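Local coordinates for protein beta-lactamase Mb2281c (Mycobacterium bovis, PDB 3I7J) that probably acts as a serine hydrolase of the beta-lactamase and penicillin-binding-protein family, opening beta-lactam rings or cleaving related acyl substrates, at residues L45-A50 with Y102-L107; G193-N198 with K210-T215; L163-T168 with K239-L244; T178-P183 with P197-L202. All coordinates share one frame; numbering follows the deposited sequence.

Contact 1: residues L45-A50 with Y102-L107; sequences LVARAA and YGFTVL
Val46 meets the ring of Phe104 where two helices run side by side, a worked case of packing by shape alone. Followed outward, Val46 begins to touch at its branch point: CB lies 4.0 Å from Phe104 CD2 and 4.1 Å from Phe104 CE2. From there CG1 carries the contact. It stands anti to the backbone N (chi1 174°), which brings CG1 to 3.9 Å from Phe104 CD2 and leaves it at a looser 4.4 Å from Leu107 CD2. The valine and the phenylalanine pass one another in opposite directions.

Leu107 links the two halves of the interface. Its CD2 sits over the centre of the Phe104 ring, 4.3 Å above the plane, and the same methyl reaches Ala50 CB at 4.0 Å. Ala47 approaches the ring obliquely, its backbone N nearer than its CB. The axes stay 11.0 Å apart and cross at 33°, a spacing that the phenylalanine and leucine span from one side while small residues receive them on the other.

Phe104 also meets His78, the two rings nearly parallel, and touches the probable active-site group, a possible SxxK pair (Ser40, Lys43) with Tyr99 as the second hydroxyl. Around this buried pairing of helices 42-56 and 101-115, helix 72-76 packs on Ala50 and Leu107, helix 119-131 brings Phe119 against Val46, and helix 153-164 packs on Leu45.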
# COMPACT_ATOMS: atom_id res chain seq x y z
N LEU A 45 -4.30 1.52 -2.53
CA LEU A 45 -5.60 1.65 -3.20
C LEU A 45 -5.48 2.64 -4.35
O LEU A 45 -5.95 2.38 -5.47
CB LEU A 45 -6.67 2.11 -2.21
CG LEU A 45 -6.99 1.19 -1.03
CD1 LEU A 45 -8.03 1.87 -0.14
CD2 LEU A 45 -7.54 -0.15 -1.53
N VAL A 46 -4.86 3.79 -4.08
CA VAL A 46 -4.69 4.81 -5.10
C VAL A 46 -3.76 4.29 -6.19
O VAL A 46 -3.98 4.54 -7.38
CB VAL A 46 -4.12 6.12 -4.49
CG1 VAL A 46 -3.81 7.13 -5.59
CG2 VAL A 46 -5.12 6.71 -3.51
N ALA A 47 -2.71 3.58 -5.78
CA ALA A 47 -1.76 3.02 -6.74
C ALA A 47 -2.46 2.05 -7.69
O ALA A 47 -2.19 2.05 -8.90
CB ALA A 47 -0.64 2.30 -6.01
N ARG A 48 -3.35 1.22 -7.16
CA ARG A 48 -4.04 0.26 -8.00
C ARG A 48 -4.96 0.99 -8.97
O ARG A 48 -5.16 0.56 -10.11
CB ARG A 48 -4.84 -0.73 -7.16
CG ARG A 48 -5.33 -1.94 -7.94
CD ARG A 48 -4.15 -2.71 -8.50
NE ARG A 48 -4.34 -4.15 -8.39
CZ ARG A 48 -3.35 -5.02 -8.50
NH1 ARG A 48 -3.59 -6.32 -8.39
NH2 ARG A 48 -2.10 -4.59 -8.70
N ALA A 49 -5.53 2.10 -8.50
CA ALA A 49 -6.41 2.91 -9.34
C ALA A 49 -5.59 3.53 -10.48
O ALA A 49 -6.04 3.59 -11.62
CB ALA A 49 -7.06 4.00 -8.50
N ALA A 50 -4.37 3.98 -10.16
CA ALA A 50 -3.48 4.56 -11.17
C ALA A 50 -3.02 3.50 -12.17
O ALA A 50 -2.77 3.80 -13.34
CB ALA A 50 -2.27 5.22 -10.51
N TYR A 102 2.47 14.39 -1.20
CA TYR A 102 2.12 15.29 -2.29
C TYR A 102 2.36 14.64 -3.65
O TYR A 102 1.68 14.97 -4.63
CB TYR A 102 2.88 16.62 -2.17
CG TYR A 102 2.41 17.67 -3.15
CD1 TYR A 102 3.10 17.91 -4.34
CD2 TYR A 102 1.21 18.36 -2.94
CE1 TYR A 102 2.61 18.80 -5.29
CE2 TYR A 102 0.72 19.27 -3.89
CZ TYR A 102 1.42 19.47 -5.06
OH TYR A 102 0.94 20.34 -6.02
N GLY A 103 3.31 13.71 -3.71
CA GLY A 103 3.57 13.00 -4.95
C GLY A 103 2.31 12.26 -5.36
O GLY A 103 2.00 12.17 -6.55
N PHE A 104 1.57 11.73 -4.39
CA PHE A 104 0.34 11.00 -4.71
C PHE A 104 -0.80 11.95 -5.05
O PHE A 104 -1.73 11.56 -5.75
CB PHE A 104 -0.06 10.05 -3.57
CG PHE A 104 0.38 8.62 -3.78
CD1 PHE A 104 1.69 8.33 -4.17
CD2 PHE A 104 -0.51 7.57 -3.60
CE1 PHE A 104 2.10 7.01 -4.37
CE2 PHE A 104 -0.11 6.24 -3.80
CZ PHE A 104 1.20 5.97 -4.19
N THR A 105 -0.74 13.18 -4.56
CA THR A 105 -1.80 14.12 -4.89
C THR A 105 -1.63 14.52 -6.35
O THR A 105 -2.62 14.66 -7.07
CB THR A 105 -1.77 15.40 -4.03
OG1 THR A 105 -0.51 16.06 -4.22
CG2 THR A 105 -1.94 15.06 -2.56
N VAL A 106 -0.39 14.71 -6.79
CA VAL A 106 -0.15 15.07 -8.19
C VAL A 106 -0.59 13.90 -9.07
O VAL A 106 -1.12 14.10 -10.17
CB VAL A 106 1.34 15.41 -8.46
CG1 VAL A 106 1.53 15.77 -9.95
CG2 VAL A 106 1.76 16.61 -7.61
N LEU A 107 -0.39 12.69 -8.56
CA LEU A 107 -0.77 11.47 -9.27
C LEU A 107 -2.29 11.43 -9.43
O LEU A 107 -2.81 11.24 -10.54
CB LEU A 107 -0.31 10.24 -8.50
CG LEU A 107 -0.75 8.88 -9.05
CD1 LEU A 107 -0.13 8.68 -10.43
CD2 LEU A 107 -0.31 7.77 -8.10

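Contact 2: residues G193-N198 with K210-T215; sequences GVQRPN and KSPHWT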
# COMPACT_ATOMS: atom_id res chain seq x y z
N GLY A 193 13.68 4.56 9.70
CA GLY A 193 14.96 5.15 9.33
C GLY A 193 15.49 4.81 7.95
O GLY A 193 14.80 4.21 7.12
N VAL A 194 16.73 5.23 7.70
CA VAL A 194 17.41 4.99 6.44
C VAL A 194 17.43 3.51 6.08
O VAL A 194 17.64 2.65 6.94
CB VAL A 194 18.88 5.48 6.46
CG1 VAL A 194 19.54 5.24 5.10
CG2 VAL A 194 18.94 6.95 6.83
N GLN A 195 17.21 3.22 4.80
CA GLN A 195 17.24 1.84 4.30
C GLN A 195 18.06 1.83 3.02
O GLN A 195 17.90 2.70 2.16
CB GLN A 195 15.81 1.34 4.03
CG GLN A 195 14.94 1.25 5.29
CD GLN A 195 15.38 0.14 6.24
OE1 GLN A 195 15.20 0.23 7.45
NE2 GLN A 195 15.96 -0.91 5.69
N ARG A 196 18.96 0.86 2.90
CA ARG A 196 19.82 0.74 1.73
C ARG A 196 19.74 -0.65 1.11
O ARG A 196 20.38 -1.58 1.58
CB ARG A 196 21.28 1.01 2.11
CG ARG A 196 21.53 2.35 2.78
CD ARG A 196 23.00 2.47 3.21
NE ARG A 196 23.24 3.68 3.98
CZ ARG A 196 23.08 4.90 3.51
NH1 ARG A 196 22.68 5.08 2.25
NH2 ARG A 196 23.28 5.96 4.29
N PRO A 197 18.95 -0.80 0.03
CA PRO A 197 18.17 0.26 -0.60
C PRO A 197 16.75 0.34 -0.03
O PRO A 197 16.32 -0.55 0.71
CB PRO A 197 18.18 -0.15 -2.07
CG PRO A 197 18.02 -1.65 -1.96
CD PRO A 197 18.93 -2.02 -0.80
N ASN A 198 16.02 1.39 -0.38
CA ASN A 198 14.65 1.56 0.08
C ASN A 198 13.76 1.30 -1.14
O ASN A 198 13.17 2.21 -1.70
CB ASN A 198 14.42 2.98 0.63
CG ASN A 198 13.09 3.11 1.37
OD1 ASN A 198 12.53 2.12 1.82
ND2 ASN A 198 12.61 4.33 1.51
N LYS A 210 14.96 -4.96 4.09
CA LYS A 210 15.01 -3.81 4.99
C LYS A 210 14.99 -4.27 6.44
O LYS A 210 14.37 -5.28 6.80
CB LYS A 210 13.81 -2.89 4.74
CG LYS A 210 13.85 -2.20 3.38
CD LYS A 210 12.55 -1.45 3.10
CE LYS A 210 12.45 -1.08 1.62
NZ LYS A 210 11.19 -0.34 1.32
N SER A 211 15.67 -3.50 7.29
CA SER A 211 15.76 -3.84 8.69
C SER A 211 16.20 -2.62 9.48
O SER A 211 17.18 -1.97 9.13
CB SER A 211 16.77 -4.97 8.89
OG SER A 211 16.91 -5.32 10.25
N PRO A 212 15.48 -2.28 10.56
CA PRO A 212 14.28 -2.98 11.03
C PRO A 212 13.14 -2.73 10.05
O PRO A 212 13.25 -1.84 9.20
CB PRO A 212 14.05 -2.36 12.40
CG PRO A 212 14.45 -0.94 12.17
CD PRO A 212 15.74 -1.08 11.37
N HIS A 213 12.05 -3.49 10.16
CA HIS A 213 10.91 -3.33 9.26
C HIS A 213 9.61 -3.69 9.96
O HIS A 213 9.62 -4.24 11.06
CB HIS A 213 11.10 -4.23 8.03
CG HIS A 213 10.27 -3.82 6.84
ND1 HIS A 213 10.46 -2.62 6.20
CD2 HIS A 213 9.26 -4.45 6.20
CE1 HIS A 213 9.59 -2.53 5.20
NE2 HIS A 213 8.86 -3.62 5.18
N TRP A 214 8.48 -3.38 9.33
CA TRP A 214 7.19 -3.69 9.93
C TRP A 214 6.74 -5.12 9.64
O TRP A 214 5.91 -5.67 10.36
CB TRP A 214 6.12 -2.69 9.49
CG TRP A 214 6.07 -2.42 8.01
CD1 TRP A 214 6.88 -1.58 7.30
CD2 TRP A 214 5.17 -3.01 7.06
NE1 TRP A 214 6.54 -1.60 5.97
CE2 TRP A 214 5.49 -2.47 5.80
CE3 TRP A 214 4.13 -3.94 7.17
CZ2 TRP A 214 4.80 -2.83 4.64
CZ3 TRP A 214 3.44 -4.30 6.01
CH2 TRP A 214 3.78 -3.74 4.76
N THR A 215 7.29 -5.73 8.58
CA THR A 215 6.93 -7.11 8.25
C THR A 215 7.72 -8.09 9.13
O THR A 215 8.52 -7.68 9.98
CB THR A 215 7.20 -7.45 6.76
OG1 THR A 215 8.58 -7.25 6.45
CG2 THR A 215 6.35 -6.57 5.85
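Gln195 and Asn198 both reach Lys210, one at the root of the lysine and the other at its ammonium end. The first segment starts as strand 193-195, the second arm of a two-stranded beta hairpin with 187-189, and then leaves the hairpin as a loop. Gln195, whose backbone pairs with Gly187, closes the strand. Its CG stands beside the backbone N (chi1 -64°), and the chain bends again beyond it, crossing the lysine at about a right angle: Gln195 CB and CG each lie 4.1 Å from Lys210 CG. The amide group comes to rest next to the backbone of Ser211 and Pro212, on the outer part of the contact.

After a cis peptide, Pro197, whose CB points away, contributes its carbonyl, with Pro197 O 4.0 Å from Lys210 CG. Asn198 completes the walk. The lysine runs out fully extended beyond CG, passing its CE within 3.2 Å of Asn198 OD1 before it ends in the ammonium group. That group has several partners: a salt bridge to Glu205, a hydrogen bond to Asp199 O, and the amide oxygen of Asn198. It thus ties the loop leaving the hairpin to the residues around strand 205-206. Lys210 NZ donates a hydrogen bond to Asn198 OD1 at 2.8 Å, with a C=O...N angle of 148° and the nitrogen tilted 29° from the carbonyl plane.

Contact 3: residues L163-T168 with K239-L244; sequences LLRPST and KADLAL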
# COMPACT_ATOMS: atom_id res chain seq x y z
N LEU A 163 -4.42 -8.57 -4.93
CA LEU A 163 -2.96 -8.44 -4.93
C LEU A 163 -2.26 -9.80 -5.01
O LEU A 163 -1.09 -9.89 -5.36
CB LEU A 163 -2.51 -7.69 -3.67
CG LEU A 163 -3.03 -6.26 -3.53
CD1 LEU A 163 -2.51 -5.61 -2.24
CD2 LEU A 163 -2.59 -5.45 -4.74
N LEU A 164 -3.00 -10.85 -4.68
CA LEU A 164 -2.49 -12.22 -4.67
C LEU A 164 -2.71 -12.84 -6.05
O LEU A 164 -1.85 -13.54 -6.58
CB LEU A 164 -3.24 -13.00 -3.59
CG LEU A 164 -2.53 -13.97 -2.65
CD1 LEU A 164 -1.18 -13.45 -2.20
CD2 LEU A 164 -3.44 -14.21 -1.44
N ARG A 165 -3.89 -12.58 -6.61
CA ARG A 165 -4.30 -13.06 -7.94
C ARG A 165 -4.95 -11.86 -8.63
O ARG A 165 -6.15 -11.67 -8.55
CB ARG A 165 -5.34 -14.18 -7.79
CG ARG A 165 -4.80 -15.46 -7.17
CD ARG A 165 -3.78 -16.11 -8.09
NE ARG A 165 -3.27 -17.38 -7.56
CZ ARG A 165 -2.34 -17.47 -6.61
NH1 ARG A 165 -1.81 -16.37 -6.08
NH2 ARG A 165 -1.94 -18.67 -6.20
N PRO A 166 -4.14 -11.04 -9.33
CA PRO A 166 -4.64 -9.85 -10.03
C PRO A 166 -5.85 -10.03 -10.92
O PRO A 166 -5.88 -10.92 -11.76
CB PRO A 166 -3.41 -9.38 -10.80
CG PRO A 166 -2.65 -10.65 -11.04
CD PRO A 166 -2.74 -11.31 -9.70
N SER A 167 -6.85 -9.18 -10.73
CA SER A 167 -8.05 -9.22 -11.54
C SER A 167 -8.38 -7.82 -12.04
O SER A 167 -8.80 -7.64 -13.18
CB SER A 167 -9.23 -9.75 -10.75
OG SER A 167 -10.38 -9.81 -11.58
N THR A 168 -8.19 -6.84 -11.17
CA THR A 168 -8.46 -5.45 -11.48
C THR A 168 -7.47 -4.91 -12.52
O THR A 168 -7.73 -3.90 -13.17
CB THR A 168 -8.41 -4.59 -10.20
OG1 THR A 168 -9.18 -3.41 -10.39
CG2 THR A 168 -6.99 -4.20 -9.87
N LYS A 239 5.85 -15.30 -2.31
CA LYS A 239 6.55 -16.56 -2.13
C LYS A 239 5.73 -17.48 -1.23
O LYS A 239 5.58 -18.67 -1.52
CB LYS A 239 7.94 -16.33 -1.52
CG LYS A 239 8.78 -17.60 -1.42
CD LYS A 239 10.16 -17.35 -0.82
CE LYS A 239 11.05 -16.49 -1.74
NZ LYS A 239 11.47 -17.19 -2.99
N ALA A 240 5.20 -16.93 -0.15
CA ALA A 240 4.38 -17.71 0.76
C ALA A 240 2.98 -17.80 0.19
O ALA A 240 2.19 -18.67 0.56
CB ALA A 240 4.34 -17.05 2.14
N ASP A 241 2.69 -16.90 -0.75
CA ASP A 241 1.38 -16.82 -1.39
C ASP A 241 0.38 -16.60 -0.26
O ASP A 241 -0.61 -17.32 -0.14
CB ASP A 241 1.06 -18.11 -2.16
CG ASP A 241 0.10 -17.89 -3.32
OD1 ASP A 241 -0.03 -16.73 -3.79
OD2 ASP A 241 -0.52 -18.87 -3.79
N LEU A 242 0.65 -15.60 0.57
CA LEU A 242 -0.21 -15.28 1.71
C LEU A 242 -0.28 -13.76 1.88
O LEU A 242 0.64 -13.04 1.48
CB LEU A 242 0.37 -15.92 2.97
CG LEU A 242 -0.47 -16.85 3.85
CD1 LEU A 242 -1.20 -17.88 3.01
CD2 LEU A 242 0.45 -17.52 4.86
N ALA A 243 -1.36 -13.28 2.47
CA ALA A 243 -1.54 -11.86 2.71
C ALA A 243 -2.03 -11.65 4.14
O ALA A 243 -2.75 -12.48 4.69
CB ALA A 243 -2.55 -11.27 1.73
N LEU A 244 -1.63 -10.53 4.74
CA LEU A 244 -2.06 -10.23 6.09
C LEU A 244 -2.51 -8.79 6.17
O LEU A 244 -1.82 -7.89 5.70
CB LEU A 244 -0.92 -10.46 7.10
CG LEU A 244 -1.17 -9.96 8.53
CD1 LEU A 244 -2.38 -10.66 9.14
CD2 LEU A 244 0.07 -10.20 9.38
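Arg165 grips the carboxylate of Asp241 end-on at the exposed side of this contact, while Leu164 fills the buried side. The polar half is precise. Arg165 NH1 donates to Asp241 OD1 at 2.9 Å and Arg165 NH2 to Asp241 OD2 at 2.8 Å, each oxygen offering its syn lone pair, with the two flat groups only 10° apart. A chain bent at chi2 (-66°) folds the guanidinium back over its own backbone, where NH1 makes a further bond to Leu164 O, 2.9 Å away and above that carbonyl's plane. Three bonds therefore fix the rotation of a group on the surface.

Two recurrent elements meet here: Leu164 is the last residue of helix 153-164, and Asp241, in a left-handed conformation (phi 58°), forms with Leu242 a G1 beta bulge facing Asp237 at the entry to strand 242-248.

Inside, the fit is softer. Leu164 CD1 lies 3.8 Å from Asp241 OD1 and 4.0 Å from Leu242 N, placing a methyl beside polar atoms, and Leu164 CD2 reaches Ala243 CB only at 4.4 Å. Val236 of strand 232-237 also packs on this leucine, whereas Pro22 touches both partners of the ion pair.

Contact 4: residues T178-P183 with P197-L202; sequences TTVQFP and PNDWGL
Two successive bends, chi1 -56° and chi2 -71°, curl the Gln181 side chain over Gly201 and lay its amide against Leu202. Gln181 CG comes to 3.6 Å from Gly201 C, and Gln181 CD meets Leu202 CD2 at the same 3.6 Å. The curl also returns NE2 to its own segment, where it donates to Thr179 O at 3.2 Å from above the carbonyl plane. OE1 is taken by Arg73 NH1, so both ends of the amide are held.

Between the two backbones, neither of them in a regular strand, one strong bond forms: Gln181 N to Trp200 O, 2.9 Å and nearly straight at 177°. Val180 CA adds a weaker CA-H...O contact to that same oxygen at 3.5 Å, and Gly201 CA does likewise to Thr179 O. At the other end Val180 CG2 rests 3.7 Å from Asp199 CG. The Trp200 ring leads away from this pairing, towards His78 and Tyr99, which may supply the second hydroxyl beside a possible SxxK pair.

One straight backbone bond, with two weak CA-H...O contacts and the glutamine amide held at both ends, is consistent with a well-fixed path for the loop carrying Trp200, probably along the wall of the active site.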
# COMPACT_ATOMS: atom_id res chain seq x y z
N THR A 178 4.74 -4.86 -8.84
CA THR A 178 5.40 -5.50 -7.70
C THR A 178 6.90 -5.70 -7.93
O THR A 178 7.55 -6.47 -7.23
CB THR A 178 4.75 -6.87 -7.36
OG1 THR A 178 4.70 -7.69 -8.54
CG2 THR A 178 3.35 -6.65 -6.82
N THR A 179 7.44 -4.99 -8.92
CA THR A 179 8.86 -5.05 -9.22
C THR A 179 9.47 -3.71 -8.84
O THR A 179 8.84 -2.66 -9.02
CB THR A 179 9.12 -5.29 -10.72
OG1 THR A 179 8.61 -6.57 -11.09
CG2 THR A 179 10.61 -5.23 -11.01
N VAL A 180 10.68 -3.74 -8.32
CA VAL A 180 11.33 -2.51 -7.92
C VAL A 180 11.52 -1.56 -9.10
O VAL A 180 12.05 -1.92 -10.15
CB VAL A 180 12.70 -2.78 -7.21
CG1 VAL A 180 13.60 -3.60 -8.10
CG2 VAL A 180 13.36 -1.45 -6.84
N GLN A 181 11.04 -0.34 -8.90
CA GLN A 181 11.10 0.73 -9.88
C GLN A 181 12.22 1.67 -9.45
O GLN A 181 12.26 2.09 -8.30
CB GLN A 181 9.76 1.46 -9.88
CG GLN A 181 8.55 0.56 -10.12
CD GLN A 181 8.49 0.07 -11.55
OE1 GLN A 181 8.70 0.85 -12.48
NE2 GLN A 181 8.20 -1.20 -11.75
N PHE A 182 13.11 2.02 -10.38
CA PHE A 182 14.24 2.89 -10.06
C PHE A 182 15.05 2.20 -8.94
O PHE A 182 15.17 2.71 -7.83
CB PHE A 182 13.75 4.25 -9.57
CG PHE A 182 12.88 4.98 -10.57
CD1 PHE A 182 13.45 5.66 -11.65
CD2 PHE A 182 11.49 4.97 -10.42
CE1 PHE A 182 12.64 6.33 -12.58
CE2 PHE A 182 10.67 5.64 -11.34
CZ PHE A 182 11.24 6.32 -12.42
N PRO A 183 15.61 1.02 -9.24
CA PRO A 183 16.41 0.25 -8.28
C PRO A 183 17.72 0.94 -7.93
O PRO A 183 18.22 1.77 -8.69
CB PRO A 183 16.66 -1.06 -9.02
CG PRO A 183 16.80 -0.59 -10.44
CD PRO A 183 15.61 0.35 -10.55
N PRO A 197 18.95 -0.80 0.03
CA PRO A 197 18.17 0.26 -0.60
C PRO A 197 16.75 0.34 -0.03
O PRO A 197 16.32 -0.55 0.71
CB PRO A 197 18.18 -0.15 -2.07
CG PRO A 197 18.02 -1.65 -1.96
CD PRO A 197 18.93 -2.02 -0.80
N ASN A 198 16.02 1.39 -0.38
CA ASN A 198 14.65 1.56 0.08
C ASN A 198 13.76 1.30 -1.14
O ASN A 198 13.17 2.21 -1.70
CB ASN A 198 14.42 2.98 0.63
CG ASN A 198 13.09 3.11 1.37
OD1 ASN A 198 12.53 2.12 1.82
ND2 ASN A 198 12.61 4.33 1.51
N ASP A 199 13.67 0.03 -1.52
CA ASP A 199 12.90 -0.40 -2.69
C ASP A 199 11.41 -0.10 -2.65
O ASP A 199 10.74 -0.25 -1.62
CB ASP A 199 13.08 -1.90 -2.90
CG ASP A 199 14.47 -2.25 -3.39
OD1 ASP A 199 15.26 -1.31 -3.63
OD2 ASP A 199 14.74 -3.46 -3.53
N TRP A 200 10.89 0.31 -3.80
CA TRP A 200 9.48 0.61 -3.93
C TRP A 200 9.01 0.14 -5.31
O TRP A 200 9.78 0.14 -6.28
CB TRP A 200 9.25 2.12 -3.76
CG TRP A 200 8.06 2.46 -2.90
CD1 TRP A 200 6.75 2.46 -3.27
CD2 TRP A 200 8.09 2.80 -1.50
NE1 TRP A 200 5.95 2.78 -2.19
CE2 TRP A 200 6.75 2.99 -1.10
CE3 TRP A 200 9.11 2.97 -0.56
CZ2 TRP A 200 6.40 3.34 0.22
CZ3 TRP A 200 8.77 3.32 0.75
CH2 TRP A 200 7.42 3.50 1.12
N GLY A 201 7.76 -0.28 -5.39
CA GLY A 201 7.20 -0.73 -6.65
C GLY A 201 6.38 0.41 -7.21
O GLY A 201 6.74 1.57 -7.03
N LEU A 202 5.28 0.09 -7.89
CA LEU A 202 4.42 1.13 -8.45
C LEU A 202 3.32 1.50 -7.46
O LEU A 202 2.15 1.21 -7.69
CB LEU A 202 3.78 0.66 -9.77
CG LEU A 202 4.69 0.49 -10.99
CD1 LEU A 202 3.87 -0.07 -12.15
CD2 LEU A 202 5.30 1.83 -11.37

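In the fold
The four contacts differ in chemistry as in place. Contact 1 is wholly buried and purely apolar, joining helices 42-56 and 101-115. Contact 4, also mostly buried, joins two irregular loops through one backbone hydrogen bond and the packing of a glutamine on a leucine. Contact 2 is only partly buried and turns on a lysine; contact 3 pairs a buried leucine with an ion pair nearer solvent, where a helix end meets the large antiparallel sheet. Contacts 2 and 4 share Pro197 and Asn198, and Lys210 also bonds Asp199 O, so one loop serves both. Helix 42-56 links the remainder: Ala47 CB packs against the carbonyl oxygen of Leu202, and Arg48 against Leu163 and Pro166 of contact 3.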